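Local coordinates for protein iron-containing alcohol dehydrogenase (PDB 3JZD) that probably reduces maleylacetate to 3-oxoadipate with NADH or NADPH, as a homodimeric member of the iron-containing alcohol dehydrogenase family acting in aromatic hydrocarbon catabolism, at residues A[206-211]-A[303-308]; A[253-258]-A[314-319]. One frame throughout, in Å; residues are numbered along the deposited sequence. Where two conformers were deposited one is given.

Both contacts lie in the helical C-terminal part of the subunit, their centres 21 Å apart. Along the chain their segments alternate: 206-211 on helix 190-212, then 253-258 leading into helix 257-272, then 303-308 at the end of helix 294-304, and last 314-319 in the loop before helix 321-328. The second halves thus belong to one connection, which meets helix 190-212 first and the 253-258 turn a few residues later. The two contacts touch where P308 CG packs on I314 CG2 at 3.7 Å. Contact 1 is away from the annotated sites, whereas contact 2 carries H257 of the NAD pocket, so the connection runs from the side of helix 190-212 to the turn that carries H257, without itself touching the cofactor.

Contact 1: A[206-211]-A[303-308]; sequences GIPAVF and QRHGAP
The imidazole of H305 wedges against one side of helix 190-212, touching I207, P208 and F211. I207 covers one ring face with CG2, which lies 3.9 Å from the centroid of the H305 ring. That methyl is anti to the backbone N, while CG1 leads away from H305; the I207 side chain also packs on A172 of helix 165-182. F211 completes the close packing with an edge-to-face pair: the H305 edge points at the phenyl face, centroids 5.2 Å apart and planes at 69°. H305 CB sits over the same phenyl ring, and F211 CE1 comes within 3.3 Å of H305 O. A hydrogen bond between H305 ND1 and L301 O ties the ring back to the last turn of helix 294-304 and limits its rotation.

Toward solvent the contact thins out. Partly exposed P208 meets the imidazole obliquely, its CB 3.5 Å from H305 NE2, and exposed R304 lays its aliphatic CG on the histidine face opposite I207. F211, partly exposed, has R165 as a cation-pi partner. Exposed G306, with positive phi, is the C-prime residue of a Schellman motif, with A307 N bonded to A302 O and G306 N to Q303 O. The arrangement is that of a Schellman-capped helix C-terminus packed through an aromatic side chain on a neighbouring helix of the helical domain.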
ATOM      1  N   GLY A 206      -1.884 -15.299 -14.189  1.00 17.04           N
ATOM      2  CA  GLY A 206      -1.753 -14.609 -15.453  1.00 17.28           C
ATOM      3  C   GLY A 206      -0.801 -15.236 -16.468  1.00 16.42           C
ATOM      4  O   GLY A 206      -1.020 -15.114 -17.666  1.00 18.45           O
ATOM      5  N   ILE A 207       0.244 -15.916 -16.020  1.00 16.32           N
ATOM      6  CA  ILE A 207       1.194 -16.502 -16.968  1.00 14.96           C
ATOM      7  C   ILE A 207       0.493 -17.475 -17.920  1.00 15.56           C
ATOM      8  O   ILE A 207       0.626 -17.346 -19.146  1.00 15.61           O
ATOM      9  CB  ILE A 207       2.401 -17.168 -16.248  1.00 17.45           C
ATOM     10  CG1 ILE A 207       3.353 -16.079 -15.756  1.00 15.74           C
ATOM     11  CG2 ILE A 207       3.123 -18.147 -17.201  1.00 10.21           C
ATOM     12  CD1 ILE A 207       4.300 -16.480 -14.604  1.00 11.91           C
ATOM     13  N   PRO A 208      -0.290 -18.421 -17.377  1.00 16.28           N
ATOM     14  CA  PRO A 208      -0.915 -19.325 -18.319  1.00 15.68           C
ATOM     15  C   PRO A 208      -2.010 -18.677 -19.139  1.00 17.67           C
ATOM     16  O   PRO A 208      -2.216 -19.068 -20.284  1.00 18.92           O
ATOM     17  CB  PRO A 208      -1.435 -20.482 -17.441  1.00 16.81           C
ATOM     18  CG  PRO A 208      -1.344 -20.029 -16.054  1.00 20.35           C
ATOM     19  CD  PRO A 208      -0.315 -18.933 -15.992  1.00 15.34           C
ATOM     20  N   ALA A 209      -2.707 -17.679 -18.596  1.00 16.90           N
ATOM     21  CA  ALA A 209      -3.751 -17.038 -19.373  1.00 15.23           C
ATOM     22  C   ALA A 209      -3.124 -16.260 -20.554  1.00 15.49           C
ATOM     23  O   ALA A 209      -3.628 -16.309 -21.666  1.00 16.55           O
ATOM     24  CB  ALA A 209      -4.659 -16.114 -18.465  1.00 13.47           C
ATOM     25  N   VAL A 210      -2.007 -15.594 -20.303  1.00 13.69           N
ATOM     26  CA  VAL A 210      -1.324 -14.824 -21.315  1.00 16.38           C
ATOM     27  C   VAL A 210      -0.718 -15.774 -22.354  1.00 18.52           C
ATOM     28  O   VAL A 210      -0.805 -15.519 -23.563  1.00 18.02           O
ATOM     29  CB  VAL A 210      -0.264 -13.884 -20.689  1.00 14.57           C
ATOM     30  CG1 VAL A 210       0.716 -13.381 -21.715  1.00 11.67           C
ATOM     31  CG2 VAL A 210      -0.960 -12.742 -19.989  1.00 20.41           C
ATOM     32  N   PHE A 211      -0.153 -16.876 -21.882  1.00 19.82           N
ATOM     33  CA  PHE A 211       0.416 -17.886 -22.760  1.00 21.86           C
ATOM     34  C   PHE A 211      -0.673 -18.448 -23.702  1.00 24.13           C
ATOM     35  O   PHE A 211      -0.427 -18.636 -24.887  1.00 22.45           O
ATOM     36  CB  PHE A 211       1.009 -18.999 -21.934  1.00 22.14           C
ATOM     37  CG  PHE A 211       1.735 -20.020 -22.736  1.00 25.35           C
ATOM     38  CD1 PHE A 211       3.028 -19.788 -23.148  1.00 19.06           C
ATOM     39  CD2 PHE A 211       1.132 -21.231 -23.058  1.00 24.54           C
ATOM     40  CE1 PHE A 211       3.721 -20.734 -23.883  1.00 25.02           C
ATOM     41  CE2 PHE A 211       1.825 -22.184 -23.784  1.00 25.16           C
ATOM     42  CZ  PHE A 211       3.117 -21.933 -24.193  1.00 23.75           C
ATOM     43  N   GLN A 303       8.798 -23.891 -17.056  1.00 16.06           N
ATOM     44  CA  GLN A 303       8.948 -24.943 -18.037  1.00 16.03           C
ATOM     45  C   GLN A 303       7.723 -25.234 -18.902  1.00 16.49           C
ATOM     46  O   GLN A 303       7.839 -25.353 -20.112  1.00 14.24           O
ATOM     47  CB  GLN A 303       9.369 -26.235 -17.387  1.00 16.64           C
ATOM     48  CG  GLN A 303       9.991 -27.118 -18.470  1.00 23.64           C
ATOM     49  CD  GLN A 303      10.252 -28.492 -18.020  1.00 29.70           C
ATOM     50  OE1 GLN A 303       9.430 -29.089 -17.328  1.00 36.90           O
ATOM     51  NE2 GLN A 303      11.383 -29.046 -18.446  1.00 33.68           N
ATOM     52  N   ARG A 304       6.563 -25.322 -18.257  1.00 17.37           N
ATOM     53  CA  ARG A 304       5.294 -25.585 -18.902  1.00 19.20           C
ATOM     54  C   ARG A 304       4.943 -24.517 -19.947  1.00 18.39           C
ATOM     55  O   ARG A 304       4.212 -24.793 -20.891  1.00 18.60           O
ATOM     56  CB  ARG A 304       4.215 -25.609 -17.810  1.00 20.97           C
ATOM     57  CG  ARG A 304       2.776 -25.740 -18.260  1.00 32.56           C
ATOM     58  CD  ARG A 304       1.761 -25.616 -17.038  1.00 40.94           C
ATOM     59  NE  ARG A 304       2.030 -26.564 -15.934  1.00 45.41           N
ATOM     60  CZ  ARG A 304       2.414 -26.261 -14.676  1.00 45.13           C
ATOM     61  NH1 ARG A 304       2.556 -24.970 -14.227  1.00 26.99           N
ATOM     62  NH2 ARG A 304       2.624 -27.293 -13.838  1.00 43.94           N
ATOM     63  N   HIS A 305       5.467 -23.309 -19.802  1.00 16.75           N
ATOM     64  CA  HIS A 305       5.116 -22.248 -20.723  1.00 17.45           C
ATOM     65  C   HIS A 305       6.276 -21.811 -21.587  1.00 17.74           C
ATOM     66  O   HIS A 305       6.363 -20.661 -21.954  1.00 17.38           O
ATOM     67  CB  HIS A 305       4.505 -21.066 -19.981  1.00 18.44           C
ATOM     68  CG  HIS A 305       3.358 -21.470 -19.123  1.00 18.18           C
ATOM     69  ND1 HIS A 305       3.490 -21.664 -17.771  1.00 15.55           N
ATOM     70  CD2 HIS A 305       2.095 -21.834 -19.437  1.00 17.32           C
ATOM     71  CE1 HIS A 305       2.339 -22.082 -17.276  1.00 23.37           C
ATOM     72  NE2 HIS A 305       1.476 -22.195 -18.266  1.00 20.71           N
ATOM     73  N   GLY A 306       7.171 -22.745 -21.885  1.00 17.49           N
ATOM     74  CA  GLY A 306       8.231 -22.494 -22.843  1.00 17.80           C
ATOM     75  C   GLY A 306       9.442 -21.670 -22.457  1.00 17.69           C
ATOM     76  O   GLY A 306      10.240 -21.380 -23.313  1.00 16.58           O
ATOM     77  N   ALA A 307       9.610 -21.294 -21.197  1.00 15.19           N
ATOM     78  CA  ALA A 307      10.812 -20.548 -20.841  1.00 16.37           C
ATOM     79  C   ALA A 307      11.983 -21.532 -20.668  1.00 16.68           C
ATOM     80  O   ALA A 307      11.773 -22.688 -20.317  1.00 14.96           O
ATOM     81  CB  ALA A 307      10.625 -19.809 -19.552  1.00 14.92           C
ATOM     82  N   PRO A 308      13.205 -21.055 -20.887  1.00 17.26           N
ATOM     83  CA  PRO A 308      14.389 -21.874 -20.590  1.00 17.99           C
ATOM     84  C   PRO A 308      14.491 -22.052 -19.063  1.00 18.66           C
ATOM     85  O   PRO A 308      14.065 -21.165 -18.295  1.00 17.30           O
ATOM     86  CB  PRO A 308      15.550 -21.026 -21.100  1.00 17.84           C
ATOM     87  CG  PRO A 308      15.044 -19.671 -21.205  1.00 20.63           C
ATOM     88  CD  PRO A 308      13.555 -19.729 -21.406  1.00 17.24           C
TER

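Contact 2: A[253-258]-A[314-319]. With NAD (nicotinamide-adenine-dinucleotide), chain E.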
ATOM      1  N   PHE A 253      28.767 -12.385 -16.560  1.00 15.42           N
ATOM      2  CA  PHE A 253      28.753 -13.288 -17.702  1.00 15.50           C
ATOM      3  C   PHE A 253      27.854 -12.886 -18.830  1.00 15.71           C
ATOM      4  O   PHE A 253      27.701 -13.652 -19.779  1.00 15.92           O
ATOM      5  CB  PHE A 253      28.470 -14.727 -17.202  1.00 15.48           C
ATOM      6  CG  PHE A 253      29.441 -15.146 -16.153  1.00 11.80           C
ATOM      7  CD1 PHE A 253      30.702 -15.562 -16.504  1.00 16.07           C
ATOM      8  CD2 PHE A 253      29.139 -15.014 -14.817  1.00 16.64           C
ATOM      9  CE1 PHE A 253      31.634 -15.887 -15.533  1.00  9.90           C
ATOM     10  CE2 PHE A 253      30.046 -15.337 -13.861  1.00 17.18           C
ATOM     11  CZ  PHE A 253      31.315 -15.759 -14.221  1.00 13.51           C
ATOM     12  N   ASN A 254      27.259 -11.704 -18.729  1.00 16.38           N
ATOM     13  CA  ASN A 254      26.405 -11.145 -19.795  0.50 18.22           C
ATOM     14  C   ASN A 254      25.186 -11.989 -20.136  1.00 16.88           C
ATOM     15  O   ASN A 254      24.753 -12.028 -21.274  1.00 18.38           O
ATOM     16  CB  ASN A 254      27.244 -10.815 -21.050  0.50 18.77           C
ATOM     17  CG  ASN A 254      28.112  -9.568 -20.857  0.50 21.18           C
ATOM     18  OD1 ASN A 254      27.600  -8.487 -20.604  0.50 28.51           O
ATOM     19  ND2 ASN A 254      29.426  -9.723 -20.984  0.50 28.58           N
ATOM     20  N   LEU A 255      24.623 -12.654 -19.134  1.00 17.01           N
ATOM     21  CA  LEU A 255      23.438 -13.480 -19.366  1.00 15.30           C
ATOM     22  C   LEU A 255      22.203 -12.584 -19.431  1.00 16.95           C
ATOM     23  O   LEU A 255      22.157 -11.572 -18.753  1.00 14.86           O
ATOM     24  CB  LEU A 255      23.244 -14.466 -18.251  1.00 14.89           C
ATOM     25  CG  LEU A 255      24.379 -15.400 -17.916  1.00 17.13           C
ATOM     26  CD1 LEU A 255      23.787 -16.527 -17.048  1.00 15.34           C
ATOM     27  CD2 LEU A 255      25.055 -15.924 -19.204  1.00  8.33           C
ATOM     28  N   PRO A 256      21.210 -12.940 -20.275  1.00 16.74           N
ATOM     29  CA  PRO A 256      20.035 -12.090 -20.386  1.00 16.04           C
ATOM     30  C   PRO A 256      19.299 -12.048 -19.064  1.00 15.58           C
ATOM     31  O   PRO A 256      19.118 -13.080 -18.396  1.00 19.29           O
ATOM     32  CB  PRO A 256      19.219 -12.741 -21.510  1.00 16.42           C
ATOM     33  CG  PRO A 256      19.766 -14.119 -21.630  1.00 18.24           C
ATOM     34  CD  PRO A 256      21.188 -14.051 -21.234  1.00 14.40           C
ATOM     35  N   HIS A 257      18.852 -10.853 -18.706  1.00 16.09           N
ATOM     36  CA  HIS A 257      18.238 -10.547 -17.399  1.00 15.36           C
ATOM     37  C   HIS A 257      17.012 -11.399 -16.962  1.00 14.60           C
ATOM     38  O   HIS A 257      17.118 -12.203 -16.027  1.00 12.73           O
ATOM     39  CB  HIS A 257      17.923  -9.029 -17.330  1.00 15.03           C
ATOM     40  CG  HIS A 257      17.274  -8.630 -16.065  1.00 18.69           C
ATOM     41  ND1 HIS A 257      17.990  -8.379 -14.917  1.00 21.37           N
ATOM     42  CD2 HIS A 257      15.962  -8.515 -15.736  1.00 23.63           C
ATOM     43  CE1 HIS A 257      17.138  -8.093 -13.939  1.00 21.90           C
ATOM     44  NE2 HIS A 257      15.908  -8.148 -14.422  1.00 23.82           N
ATOM     45  N   ALA A 258      15.872 -11.233 -17.615  1.00 14.93           N
ATOM     46  CA  ALA A 258      14.634 -11.951 -17.206  1.00 16.60           C
ATOM     47  C   ALA A 258      14.827 -13.475 -17.179  1.00 16.13           C
ATOM     48  O   ALA A 258      14.395 -14.181 -16.247  1.00 14.00           O
ATOM     49  CB  ALA A 258      13.478 -11.581 -18.134  1.00 16.40           C
ATOM     50  N   ILE A 314      20.915 -20.328 -22.084  1.00 16.50           N
ATOM     51  CA  ILE A 314      20.933 -18.882 -22.260  1.00 16.37           C
ATOM     52  C   ILE A 314      22.359 -18.331 -22.252  1.00 16.99           C
ATOM     53  O   ILE A 314      22.602 -17.174 -21.889  1.00 16.35           O
ATOM     54  CB  ILE A 314      20.003 -18.121 -21.272  1.00 15.21           C
ATOM     55  CG1 ILE A 314      20.430 -18.363 -19.818  1.00 16.31           C
ATOM     56  CG2 ILE A 314      18.545 -18.574 -21.442  1.00 13.93           C
ATOM     57  CD1 ILE A 314      20.138 -17.161 -18.874  1.00 13.91           C
ATOM     58  N   GLY A 315      23.329 -19.158 -22.618  1.00 17.82           N
ATOM     59  CA  GLY A 315      24.682 -18.625 -22.825  1.00 16.49           C
ATOM     60  C   GLY A 315      25.653 -18.627 -21.668  1.00 15.52           C
ATOM     61  O   GLY A 315      26.608 -17.848 -21.683  1.00 16.28           O
HETATM   62  N   MSE A 316      25.414 -19.452 -20.658  1.00 12.59           N
HETATM   63  CA  MSE A 316      26.351 -19.549 -19.551  1.00 12.79           C
HETATM   64  C   MSE A 316      27.297 -20.671 -19.943  1.00 15.30           C
HETATM   65  O   MSE A 316      26.834 -21.735 -20.330  1.00 15.88           O
HETATM   66  CB  MSE A 316      25.638 -19.942 -18.271  1.00 12.95           C
HETATM   67  CG  MSE A 316      26.521 -20.088 -17.029  1.00 12.24           C
HETATM   68 SE   MSE A 316      27.331 -18.357 -16.559  0.75 14.35          SE
HETATM   69  CE  MSE A 316      28.564 -18.983 -15.127  1.00 11.68           C
ATOM     70  N   ARG A 317      28.611 -20.442 -19.883  1.00 15.01           N
ATOM     71  CA  ARG A 317      29.556 -21.540 -20.111  1.00 14.94           C
ATOM     72  C   ARG A 317      29.672 -22.381 -18.820  1.00 14.21           C
ATOM     73  O   ARG A 317      29.845 -21.831 -17.708  1.00 13.29           O
ATOM     74  CB  ARG A 317      30.936 -21.003 -20.480  1.00 14.57           C
ATOM     75  CG  ARG A 317      30.950 -20.139 -21.737  1.00 16.09           C
ATOM     76  CD  ARG A 317      32.371 -19.885 -22.214  1.00 18.60           C
ATOM     77  NE  ARG A 317      33.184 -19.238 -21.195  1.00 23.98           N
ATOM     78  CZ  ARG A 317      34.519 -19.299 -21.158  1.00 35.98           C
ATOM     79  NH1 ARG A 317      35.179 -19.999 -22.071  1.00 37.45           N
ATOM     80  NH2 ARG A 317      35.212 -18.690 -20.191  1.00 34.16           N
ATOM     81  N   GLU A 318      29.594 -23.702 -18.951  1.00 12.45           N
ATOM     82  CA  GLU A 318      29.767 -24.557 -17.793  1.00 14.23           C
ATOM     83  C   GLU A 318      31.137 -24.286 -17.126  1.00 14.34           C
ATOM     84  O   GLU A 318      31.287 -24.343 -15.921  1.00 12.60           O
ATOM     85  CB  GLU A 318      29.737 -26.026 -18.173  1.00 14.65           C
ATOM     86  CG  GLU A 318      29.773 -26.924 -16.927  1.00 17.47           C
ATOM     87  CD  GLU A 318      29.492 -28.397 -17.190  1.00 22.54           C
ATOM     88  OE1 GLU A 318      29.463 -28.838 -18.371  1.00 28.71           O
ATOM     89  OE2 GLU A 318      29.273 -29.135 -16.186  1.00 26.37           O
ATOM     90  N   GLU A 319      32.100 -23.946 -17.950  1.00 13.20           N
ATOM     91  CA  GLU A 319      33.462 -23.691 -17.525  1.00 15.78           C
ATOM     92  C   GLU A 319      33.624 -22.416 -16.694  1.00 13.36           C
ATOM     93  O   GLU A 319      34.692 -22.173 -16.219  1.00 11.82           O
ATOM     94  CB  GLU A 319      34.371 -23.592 -18.769  1.00 16.16           C
ATOM     95  CG  GLU A 319      34.375 -24.879 -19.655  1.00 19.84           C
ATOM     96  CD  GLU A 319      33.258 -24.988 -20.702  1.00 22.14           C
ATOM     97  OE1 GLU A 319      32.354 -24.121 -20.754  1.00 15.74           O
ATOM     98  OE2 GLU A 319      33.301 -25.975 -21.483  1.00 17.74           O
TER
HETATM   99  PA  NAD E 400      14.393  -4.657 -21.244  1.00 26.34           P
HETATM  100  O1A NAD E 400      13.930  -3.299 -20.806  1.00 30.14           O
HETATM  101  O2A NAD E 400      15.860  -4.679 -21.231  1.00 24.21           O
HETATM  102  O5B NAD E 400      13.639  -5.106 -22.592  1.00 28.39           O
HETATM  103  C5B NAD E 400      14.147  -6.176 -23.387  1.00 27.83           C
HETATM  104  C4B NAD E 400      13.667  -6.002 -24.816  1.00 26.90           C
HETATM  105  O4B NAD E 400      12.267  -6.168 -24.923  1.00 23.94           O
HETATM  106  C3B NAD E 400      13.948  -4.592 -25.322  1.00 29.25           C
HETATM  107  O3B NAD E 400      14.412  -4.616 -26.642  1.00 32.77           O
HETATM  108  C2B NAD E 400      12.599  -3.915 -25.333  1.00 30.45           C
HETATM  109  O2B NAD E 400      12.524  -2.888 -26.295  1.00 28.51           O
HETATM  110  C1B NAD E 400      11.684  -5.098 -25.634  1.00 20.89           C
HETATM  111  N9A NAD E 400      10.325  -4.893 -25.133  1.00 22.98           N
HETATM  112  C8A NAD E 400      10.023  -4.491 -23.857  1.00 20.74           C
HETATM  113  N7A NAD E 400       8.686  -4.444 -23.746  1.00 25.99           N
HETATM  114  C5A NAD E 400       8.119  -4.790 -24.910  1.00 25.46           C
HETATM  115  C6A NAD E 400       6.785  -4.857 -25.339  1.00 26.30           C
HETATM  116  N6A NAD E 400       5.767  -4.895 -24.504  1.00 28.46           N
HETATM  117  N1A NAD E 400       6.537  -5.204 -26.645  1.00 30.71           N
HETATM  118  C2A NAD E 400       7.569  -5.478 -27.510  1.00 23.08           C
HETATM  119  N3A NAD E 400       8.884  -5.423 -27.085  1.00 24.83           N
HETATM  120  C4A NAD E 400       9.159  -5.059 -25.802  1.00 24.79           C
HETATM  121  O3  NAD E 400      13.917  -5.878 -20.304  1.00 22.37           O
HETATM  122  PN  NAD E 400      13.450  -5.796 -18.765  1.00 23.12           P
HETATM  123  O1N NAD E 400      13.599  -7.242 -18.294  1.00 21.44           O
HETATM  124  O2N NAD E 400      12.180  -5.050 -18.661  1.00 17.77           O
HETATM  125  O5D NAD E 400      14.485  -4.889 -18.020  1.00 19.32           O
HETATM  126  C5D NAD E 400      15.634  -5.445 -17.451  1.00 26.00           C
HETATM  127  C4D NAD E 400      16.567  -4.293 -17.132  1.00 26.98           C
HETATM  128  O4D NAD E 400      15.939  -3.513 -16.146  1.00 22.08           O
HETATM  129  C3D NAD E 400      17.876  -4.765 -16.530  1.00 24.16           C
HETATM  130  O3D NAD E 400      18.842  -3.790 -16.780  1.00 21.52           O
HETATM  131  C2D NAD E 400      17.558  -4.825 -15.069  1.00 26.09           C
HETATM  132  O2D NAD E 400      18.716  -4.819 -14.273  1.00 23.73           O
HETATM  133  C1D NAD E 400      16.694  -3.567 -14.949  1.00 23.48           C
HETATM  134  N1N NAD E 400      15.846  -3.605 -13.746  1.00 25.98           N
HETATM  135  C2N NAD E 400      16.065  -2.658 -12.779  1.00 24.77           C
HETATM  136  C3N NAD E 400      15.291  -2.643 -11.627  1.00 26.50           C
HETATM  137  C7N NAD E 400      15.467  -1.545 -10.602  1.00 22.73           C
HETATM  138  O7N NAD E 400      14.644  -1.509  -9.476  1.00 25.10           O
HETATM  139  N7N NAD E 400      16.353  -0.578 -10.751  1.00 23.83           N
HETATM  140  C4N NAD E 400      14.283  -3.607 -11.471  1.00 25.66           C
HETATM  141  C5N NAD E 400      14.063  -4.558 -12.461  1.00 30.00           C
HETATM  142  C6N NAD E 400      14.844  -4.531 -13.619  1.00 25.05           C
HETATM  143  O   HOH W   1      29.153 -15.774 -20.893  1.00 14.83           O
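M316, a selenomethionine here, lays its terminal methyl over the middle of the F253 ring: CE is 4.0 Å from the centroid of the phenyl and only 8° off the ring normal. SE stands obliquely above the same ring, 4.4 Å from that centroid, and also touches F253 CB. The chain of M316 reaches this place by leaving the backbone with CG anti to N and then bending at chi2 (64°), which brings SE and CE across the phenyl face. A324 of helix 321-328 touches both side chains, so the pair also packs against that helix.

L255 crosses M316 obliquely and splits its two methyls between different partners. CD1 packs on SE of M316 at 4.0 Å and on CD1 of I314, whereas CD2 rests against the backbone, 3.5 Å from G315 O. Next along the chain, the P256 ring lies across I314, with P256 CG 4.0 Å from I314 CB and CD near the I314 carbonyl oxygen. I314 holds CG1 between its backbone N and carbonyl carbon (chi1 61°), directing CD1 at both L255 and P256. The polar link is a water that donates to F253 O at 2.8 Å and, more weakly, to G315 O.

P256 is the N-cap residue of helix 257-272. H257 leaves the backbone away from the 314-319 loop, and one face of its imidazole meets the NAD ribose, with H257 CE1 3.5 Å from C2D of NAD. The arrangement combines a Met-aromatic contact with an apolar seam along the inter-helix turn 253-256, which leads from this packing directly into the NAD pocket.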